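Local coordinates for protein glucanase (Clostridium thermocellum, PDB 5GXX) that probably hydrolyses internal bonds of cellulose as a glycosyl hydrolase family 9 endoglucanase of the cellulosome, carrying a cellulose-binding module, at residues A[484-489]-A[585-590]; A[480-485]-A[529-534]; A[445-450]-A[593-598]. The protein carries 1 engineered substitution. One frame throughout, in Å; residues are numbered along the deposited sequence.

Contact 1 of 3, residues A[484-489]-A[585-590]; sequences NYYMDL and YMPVFD. With CA (calcium ion), chain D.
N484 and P587 supply the backbone hydrogen bond of this contact: N484 N reaches P587 O at 3.2 Å. Just before strand 588-590 begins, M586 CA lies 3.3 Å from N484 O as a CA-H...O contact. Apolar and aromatic contacts flank this line. Beside the Y485 ring, M586 forms a Met-aromatic contact at the edge, with SD 3.8 Å from CD2 and lying near the ring plane; the bend at the end of the methionine (chi3 56°) keeps CE near the same ring atom. P587 CG meets the edge of the Y486 ring, 3.6 Å from CE2. The amide of N484 lies against F589, ND2 3.4 Å from CE1, the two planes 31° apart. At the polar end of N484, ND2 donates to Y486 OH at 3.1 Å in a virtually straight bond (179°) within the amide plane, and to a water, while OD1 accepts from K531. Farther along the strand, D488 O binds a calcium ion, a site completed by E491, D566, N569, D570 and water. The hydrogen bonds on both ends of the amide fix its rotation and tell its O from its N, whereas the buried N484 O has only the weak CA-H contact to offset its burial.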
# COMPACT_ATOMS: atom_id res chain seq x y z
N ASN A 484 -3.43 13.63 25.80
CA ASN A 484 -2.26 14.33 26.33
C ASN A 484 -1.09 13.40 26.62
O ASN A 484 -1.29 12.25 27.05
CB ASN A 484 -2.64 15.07 27.62
CG ASN A 484 -3.67 16.17 27.40
OD1 ASN A 484 -3.94 16.60 26.28
ND2 ASN A 484 -4.23 16.66 28.51
N TYR A 485 0.12 13.89 26.35
CA TYR A 485 1.36 13.19 26.70
C TYR A 485 2.11 14.03 27.73
O TYR A 485 2.57 15.13 27.42
CB TYR A 485 2.25 12.96 25.46
CG TYR A 485 3.47 12.12 25.78
CD1 TYR A 485 4.66 12.72 26.21
CD2 TYR A 485 3.43 10.73 25.67
CE1 TYR A 485 5.77 11.94 26.54
CE2 TYR A 485 4.54 9.95 25.99
CZ TYR A 485 5.70 10.56 26.42
OH TYR A 485 6.76 9.74 26.72
N TYR A 486 2.22 13.52 28.95
CA TYR A 486 2.80 14.25 30.08
C TYR A 486 4.24 13.85 30.37
O TYR A 486 4.58 12.66 30.37
CB TYR A 486 1.99 13.99 31.36
CG TYR A 486 0.54 14.41 31.31
CD1 TYR A 486 0.16 15.71 31.62
CD2 TYR A 486 -0.45 13.49 31.00
CE1 TYR A 486 -1.17 16.10 31.60
CE2 TYR A 486 -1.78 13.87 30.98
CZ TYR A 486 -2.13 15.17 31.28
OH TYR A 486 -3.46 15.53 31.26
N MET A 487 5.04 14.87 30.68
CA MET A 487 6.46 14.72 30.96
C MET A 487 6.83 15.45 32.24
O MET A 487 6.19 16.43 32.60
CB MET A 487 7.27 15.35 29.83
CG MET A 487 6.96 14.80 28.46
SD MET A 487 7.51 15.96 27.20
CE MET A 487 6.07 17.02 27.02
N ASP A 488 7.91 14.99 32.88
CA ASP A 488 8.55 15.71 33.97
C ASP A 488 9.84 16.29 33.39
O ASP A 488 10.71 15.54 32.93
CB ASP A 488 8.83 14.77 35.14
CG ASP A 488 9.39 15.47 36.36
OD1 ASP A 488 10.00 16.55 36.21
OD2 ASP A 488 9.21 14.95 37.48
N LEU A 489 9.95 17.61 33.39
CA LEU A 489 11.10 18.28 32.79
C LEU A 489 12.12 18.74 33.83
O LEU A 489 12.96 19.59 33.54
CB LEU A 489 10.64 19.46 31.92
CG LEU A 489 9.75 19.13 30.71
CD1 LEU A 489 9.56 20.39 29.87
CD2 LEU A 489 10.31 18.01 29.86
N TYR A 585 -2.23 6.18 30.78
CA TYR A 585 -1.45 7.38 31.09
C TYR A 585 -1.34 8.44 29.99
O TYR A 585 -0.66 9.46 30.17
CB TYR A 585 -0.07 6.97 31.61
CG TYR A 585 -0.11 5.96 32.74
CD1 TYR A 585 -0.50 6.34 34.02
CD2 TYR A 585 0.26 4.64 32.52
CE1 TYR A 585 -0.53 5.43 35.06
CE2 TYR A 585 0.24 3.72 33.56
CZ TYR A 585 -0.16 4.12 34.82
OH TYR A 585 -0.18 3.21 35.85
N MET A 586 -2.00 8.19 28.86
CA MET A 586 -2.21 9.20 27.83
C MET A 586 -3.72 9.43 27.72
O MET A 586 -4.39 8.90 26.82
CB MET A 586 -1.57 8.80 26.50
CG MET A 586 -0.05 8.62 26.57
SD MET A 586 0.77 8.02 25.06
CE MET A 586 0.22 9.26 23.88
N PRO A 587 -4.27 10.20 28.66
CA PRO A 587 -5.73 10.30 28.76
C PRO A 587 -6.37 10.94 27.54
O PRO A 587 -5.79 11.80 26.88
CB PRO A 587 -5.93 11.16 30.01
CG PRO A 587 -4.68 11.99 30.10
CD PRO A 587 -3.60 11.05 29.66
N VAL A 588 -7.59 10.48 27.24
CA VAL A 588 -8.38 10.95 26.11
C VAL A 588 -9.47 11.87 26.63
O VAL A 588 -10.06 11.60 27.69
CB VAL A 588 -9.00 9.76 25.38
CG1 VAL A 588 -9.88 10.23 24.22
CG2 VAL A 588 -7.92 8.78 24.89
N PHE A 589 -9.73 12.93 25.87
CA PHE A 589 -10.72 13.97 26.16
C PHE A 589 -11.71 14.17 25.01
O PHE A 589 -11.35 14.10 23.83
CB PHE A 589 -10.02 15.30 26.49
CG PHE A 589 -9.07 15.22 27.65
CD1 PHE A 589 -7.78 14.73 27.48
CD2 PHE A 589 -9.46 15.68 28.90
CE1 PHE A 589 -6.91 14.65 28.57
CE2 PHE A 589 -8.59 15.62 29.98
CZ PHE A 589 -7.32 15.11 29.82
N ASP A 590 -12.97 14.40 25.37
CA ASP A 590 -13.99 14.89 24.46
C ASP A 590 -14.20 16.32 24.90
O ASP A 590 -14.71 16.55 26.01
CB ASP A 590 -15.27 14.07 24.69
CG ASP A 590 -16.45 14.54 23.85
OD1 ASP A 590 -16.38 15.60 23.19
OD2 ASP A 590 -17.47 13.81 23.84
CA CA D . 11.76 13.62 32.16
O HOH W 1 11.49 14.07 29.84

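Contact 2 of 3, residues A[480-485]-A[529-534]; sequences DLSYNY and YIKISY
K531 NZ is gripped by three oxygens, donating to N484 OD1 at 2.7 Å, to S482 OG at 3.0 Å and to a water at 2.9 Å. That water also accepts from N484 ND2, so the ammonium and the amide share it. The lysine chain leaves its strand extended and then bends at its last two torsions (chi3 -75°), which brings the amine between S482 OG and N484 OD1. K531 also makes a cation-pi contact with F589. The Y529 ring runs alongside the N484 amide, Y529 CD2 3.8 Å from N484 CG.

The other face mixes aromatic and aliphatic side chains. With chi1 62°, the Y483 ring lies over I532, whose CB sits 3.8 Å from the ring centroid in a CH-pi contact. A second water joins Y483 OH, at 2.7 Å, to Y534 OH, at 2.8 Å. Between the faces run the backbone bonds, the shortest being I532 N to Y483 O at 2.8 Å; Y483-I532 and Y485-I530 are hydrogen-bonded pairs, S482-S533 and N484-K531 non-hydrogen-bonded ones. The two antiparallel strands, 160° apart, belong to one sheet of a beta-sandwich, the fold of cellulose-binding modules of this kind, with Y483, I530, I532 and Y534 turned to strands 460-469 and 549-557 of the opposing sheet.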
# COMPACT_ATOMS: atom_id res chain seq x y z
N ASP A 480 -14.63 16.28 19.03
CA ASP A 480 -13.57 17.05 19.68
C ASP A 480 -12.66 16.13 20.49
O ASP A 480 -12.57 16.24 21.71
CB ASP A 480 -14.21 18.14 20.56
CG ASP A 480 -14.95 19.19 19.75
OD1 ASP A 480 -14.66 19.34 18.54
OD2 ASP A 480 -15.83 19.87 20.33
N LEU A 481 -11.98 15.21 19.80
CA LEU A 481 -11.13 14.23 20.47
C LEU A 481 -9.73 14.79 20.65
O LEU A 481 -9.20 15.41 19.73
CB LEU A 481 -11.04 12.93 19.67
CG LEU A 481 -12.21 11.96 19.83
CD1 LEU A 481 -11.93 10.78 18.91
CD2 LEU A 481 -12.40 11.52 21.28
N SER A 482 -9.13 14.53 21.81
CA SER A 482 -7.72 14.84 22.04
C SER A 482 -7.13 13.88 23.06
O SER A 482 -7.85 13.19 23.79
CB SER A 482 -7.48 16.29 22.47
OG SER A 482 -8.02 16.54 23.76
N TYR A 483 -5.81 13.83 23.10
CA TYR A 483 -5.15 13.13 24.18
C TYR A 483 -3.89 13.88 24.59
O TYR A 483 -3.34 14.67 23.80
CB TYR A 483 -4.86 11.67 23.83
CG TYR A 483 -3.92 11.44 22.66
CD1 TYR A 483 -2.54 11.49 22.84
CD2 TYR A 483 -4.41 11.16 21.39
CE1 TYR A 483 -1.68 11.25 21.80
CE2 TYR A 483 -3.55 10.90 20.33
CZ TYR A 483 -2.18 10.96 20.55
OH TYR A 483 -1.30 10.74 19.51
N ASN A 484 -3.43 13.63 25.80
CA ASN A 484 -2.26 14.33 26.33
C ASN A 484 -1.09 13.40 26.62
O ASN A 484 -1.29 12.25 27.05
CB ASN A 484 -2.64 15.07 27.62
CG ASN A 484 -3.67 16.17 27.40
OD1 ASN A 484 -3.94 16.60 26.28
ND2 ASN A 484 -4.23 16.66 28.51
N TYR A 485 0.12 13.89 26.35
CA TYR A 485 1.36 13.19 26.70
C TYR A 485 2.11 14.03 27.73
O TYR A 485 2.57 15.13 27.42
CB TYR A 485 2.25 12.96 25.46
CG TYR A 485 3.47 12.12 25.78
CD1 TYR A 485 4.66 12.72 26.21
CD2 TYR A 485 3.43 10.73 25.67
CE1 TYR A 485 5.77 11.94 26.54
CE2 TYR A 485 4.54 9.95 25.99
CZ TYR A 485 5.70 10.56 26.42
OH TYR A 485 6.76 9.74 26.72
N TYR A 529 3.04 19.09 29.30
CA TYR A 529 2.42 18.16 28.36
C TYR A 529 2.26 18.75 26.96
O TYR A 529 2.26 19.97 26.77
CB TYR A 529 1.05 17.68 28.87
CG TYR A 529 -0.01 18.76 28.91
CD1 TYR A 529 -0.02 19.71 29.94
CD2 TYR A 529 -0.98 18.86 27.92
CE1 TYR A 529 -0.98 20.72 29.97
CE2 TYR A 529 -1.96 19.84 27.96
CZ TYR A 529 -1.95 20.77 28.98
OH TYR A 529 -2.92 21.75 29.00
N ILE A 530 2.06 17.86 26.00
CA ILE A 530 1.53 18.25 24.71
C ILE A 530 0.16 17.58 24.59
O ILE A 530 -0.08 16.51 25.15
CB ILE A 530 2.44 17.88 23.51
CG1 ILE A 530 2.71 16.37 23.44
CG2 ILE A 530 3.72 18.71 23.58
CD1 ILE A 530 3.43 15.90 22.16
N LYS A 531 -0.72 18.29 23.90
CA LYS A 531 -2.03 17.75 23.57
C LYS A 531 -2.03 17.52 22.06
O LYS A 531 -1.64 18.41 21.30
CB LYS A 531 -3.13 18.76 23.91
CG LYS A 531 -4.52 18.27 23.47
CD LYS A 531 -5.61 19.25 23.88
CE LYS A 531 -5.93 19.17 25.37
NZ LYS A 531 -6.30 17.79 25.81
N ILE A 532 -2.50 16.34 21.67
CA ILE A 532 -2.71 15.95 20.28
C ILE A 532 -4.21 16.03 20.06
O ILE A 532 -4.96 15.32 20.73
CB ILE A 532 -2.20 14.50 20.03
CG1 ILE A 532 -0.67 14.34 20.14
CG2 ILE A 532 -2.61 14.02 18.66
CD1 ILE A 532 -0.06 14.65 21.50
N SER A 533 -4.66 16.91 19.15
CA SER A 533 -6.08 17.13 18.89
C SER A 533 -6.46 16.74 17.46
O SER A 533 -5.79 17.17 16.51
CB SER A 533 -6.45 18.61 19.10
OG SER A 533 -6.22 18.99 20.44
N TYR A 534 -7.54 15.98 17.29
CA TYR A 534 -8.06 15.67 15.96
C TYR A 534 -9.25 16.58 15.75
O TYR A 534 -10.22 16.53 16.52
CB TYR A 534 -8.45 14.20 15.82
CG TYR A 534 -7.20 13.37 15.72
CD1 TYR A 534 -6.56 13.18 14.50
CD2 TYR A 534 -6.62 12.82 16.86
CE1 TYR A 534 -5.39 12.44 14.41
CE2 TYR A 534 -5.45 12.07 16.79
CZ TYR A 534 -4.84 11.89 15.56
OH TYR A 534 -3.68 11.14 15.48
O HOH W 2 -2.68 9.51 17.50
O HOH W 3 -6.24 18.77 28.50

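Contact 3 of 3, residues A[445-450]-A[593-598]; sequences DEFFVE and TKIFGE
F596 is the residue of 593-598 that engages 445-450 most, and it does so through packing; no direct hydrogen bond crosses between the two segments. One face of its ring takes F448 CB, a CH-pi contact 3.9 Å from the ring centroid and displaced toward the rim. The ring reaches that position because CG stands opposite the backbone N (chi1 -175°), which sends it out toward F447 and F448. Its own CB comes close to the backbone there, 3.1 Å from F447 O. A smaller apolar contact lies alongside: the CD1 tip of I595 touches F447 CB at 3.6 Å and also approaches F447 CG.

One polar group, the carboxylate of D445, meets the F596 ring at its edge. D445 OD1 sits 3.4 Å from F596 CE1, with the carboxylate plane turned 71° from that of the ring. This is not where the charge is answered, for D445 OD2 forms a salt bridge with K582, and K582 in turn makes a cation-pi contact with the ring of F448.

Water supplies the polar link between the backbones. It accepts from F447 N at 3.2 Å and donates to I595 O at 3.1 Å. Within 593-598, K594 NZ donates to G597 O at 3.0 Å, bridging the chain across the turn off the strand. I595 and F596 both face V588, a classic beta bulge, consistent with both side chains pointing toward 445-450.

The axes of the short strands 447-450 and 593-596 lie 67° apart in direction and come within 6.6 Å. Strand 447-456 pairs with strands 460-469 and 581-583 in one sheet, while 593-596 forms the outermost strand of the other, next to 588-590; F447 also touches L481 and V449 touches Y483, both of strand 481-488 in that second sheet.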
# COMPACT_ATOMS: atom_id res chain seq x y z
N ASP A 445 -13.39 -1.11 27.08
CA ASP A 445 -12.94 0.24 26.77
C ASP A 445 -13.32 0.69 25.36
O ASP A 445 -13.28 -0.09 24.41
CB ASP A 445 -11.43 0.36 27.02
CG ASP A 445 -11.07 0.26 28.50
OD1 ASP A 445 -11.83 0.73 29.38
OD2 ASP A 445 -9.99 -0.31 28.78
N GLU A 446 -13.77 1.94 25.26
CA GLU A 446 -14.26 2.48 23.99
C GLU A 446 -13.30 3.44 23.28
O GLU A 446 -12.88 3.19 22.15
CB GLU A 446 -15.63 3.13 24.17
CG GLU A 446 -16.72 2.15 24.59
CD GLU A 446 -18.05 2.83 24.80
OE1 GLU A 446 -18.22 3.59 25.78
OE2 GLU A 446 -18.97 2.59 23.98
N PHE A 447 -12.97 4.53 23.95
CA PHE A 447 -12.00 5.50 23.44
C PHE A 447 -10.75 5.44 24.30
O PHE A 447 -10.82 5.59 25.53
CB PHE A 447 -12.59 6.91 23.50
CG PHE A 447 -13.76 7.12 22.57
CD1 PHE A 447 -15.06 6.77 22.97
CD2 PHE A 447 -13.56 7.59 21.28
CE1 PHE A 447 -16.13 6.96 22.12
CE2 PHE A 447 -14.61 7.77 20.40
CZ PHE A 447 -15.91 7.44 20.82
N PHE A 448 -9.60 5.26 23.65
CA PHE A 448 -8.36 5.09 24.38
C PHE A 448 -7.18 5.19 23.42
O PHE A 448 -7.34 4.97 22.22
CB PHE A 448 -8.35 3.73 25.10
CG PHE A 448 -8.56 2.56 24.19
CD1 PHE A 448 -7.48 1.91 23.61
CD2 PHE A 448 -9.84 2.08 23.96
CE1 PHE A 448 -7.67 0.82 22.78
CE2 PHE A 448 -10.04 0.99 23.13
CZ PHE A 448 -8.95 0.36 22.54
N VAL A 449 -6.01 5.49 23.97
CA VAL A 449 -4.77 5.40 23.20
C VAL A 449 -4.04 4.07 23.39
O VAL A 449 -3.93 3.57 24.52
CB VAL A 449 -3.82 6.53 23.60
CG1 VAL A 449 -2.46 6.36 22.93
CG2 VAL A 449 -4.44 7.87 23.28
N GLU A 450 -3.54 3.52 22.28
CA GLU A 450 -2.54 2.48 22.31
C GLU A 450 -1.23 3.17 21.94
O GLU A 450 -1.19 3.91 20.96
CB GLU A 450 -2.83 1.39 21.29
CG GLU A 450 -4.18 0.69 21.47
CD GLU A 450 -4.51 -0.23 20.32
OE1 GLU A 450 -4.71 0.25 19.18
OE2 GLU A 450 -4.58 -1.46 20.56
N THR A 593 -13.72 17.36 28.68
CA THR A 593 -14.12 16.27 29.55
C THR A 593 -13.23 15.04 29.34
O THR A 593 -13.19 14.51 28.23
CB THR A 593 -15.59 15.87 29.24
OG1 THR A 593 -16.43 17.01 29.44
CG2 THR A 593 -16.06 14.75 30.15
N LYS A 594 -12.56 14.57 30.38
CA LYS A 594 -11.79 13.34 30.28
C LYS A 594 -12.72 12.14 30.18
O LYS A 594 -13.63 11.98 31.00
CB LYS A 594 -10.80 13.19 31.45
CG LYS A 594 -9.92 11.94 31.39
CD LYS A 594 -8.89 11.90 32.52
CE LYS A 594 -9.53 11.74 33.91
NZ LYS A 594 -10.30 10.47 33.94
N ILE A 595 -12.49 11.33 29.15
CA ILE A 595 -13.29 10.13 28.90
C ILE A 595 -12.54 8.81 29.10
O ILE A 595 -13.17 7.75 29.18
CB ILE A 595 -14.04 10.19 27.55
CG1 ILE A 595 -13.09 10.15 26.36
CG2 ILE A 595 -14.91 11.44 27.49
CD1 ILE A 595 -13.82 9.97 25.03
N PHE A 596 -11.21 8.84 29.21
CA PHE A 596 -10.44 7.65 29.54
C PHE A 596 -9.10 8.01 30.19
O PHE A 596 -8.47 8.98 29.79
CB PHE A 596 -10.20 6.79 28.30
CG PHE A 596 -9.50 5.50 28.59
CD1 PHE A 596 -10.21 4.43 29.13
CD2 PHE A 596 -8.13 5.37 28.41
CE1 PHE A 596 -9.56 3.24 29.44
CE2 PHE A 596 -7.48 4.18 28.71
CZ PHE A 596 -8.20 3.11 29.23
N GLY A 597 -8.67 7.23 31.18
CA GLY A 597 -7.28 7.33 31.64
C GLY A 597 -7.12 8.17 32.90
O GLY A 597 -8.10 8.48 33.57
N GLU A 598 -5.87 8.54 33.19
CA GLU A 598 -5.50 9.21 34.42
C GLU A 598 -4.59 10.38 34.08
O GLU A 598 -3.95 10.39 33.03
CB GLU A 598 -4.76 8.23 35.34
CG GLU A 598 -5.64 7.20 36.04
CD GLU A 598 -4.85 6.16 36.81
OE1 GLU A 598 -3.63 6.33 37.01
OE2 GLU A 598 -5.47 5.15 37.21
O HOH W 4 -13.46 5.78 26.82

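In the fold
From the N-terminal side, 445-450 comes first, at the start of the C-terminal module; its partner 593-598 lies close to the end of the modelled chain, so contact 3 closes the longest loop and encloses the other two. Strand 481-488 then begins both contact 2 and contact 1, which share N484 and Y485. Contact 2 closes first, on strand 527-534, and contact 1 later, on 585-590, so that one strand has neighbours on two edges. Strands 588-590 and 593-596 follow directly, paired by V588 with I595, linking contacts 1 and 3. Contacts 1 and 2 flank strand 481-488 within one sheet, and contact 3 joins the edge of that sheet to the opposing one.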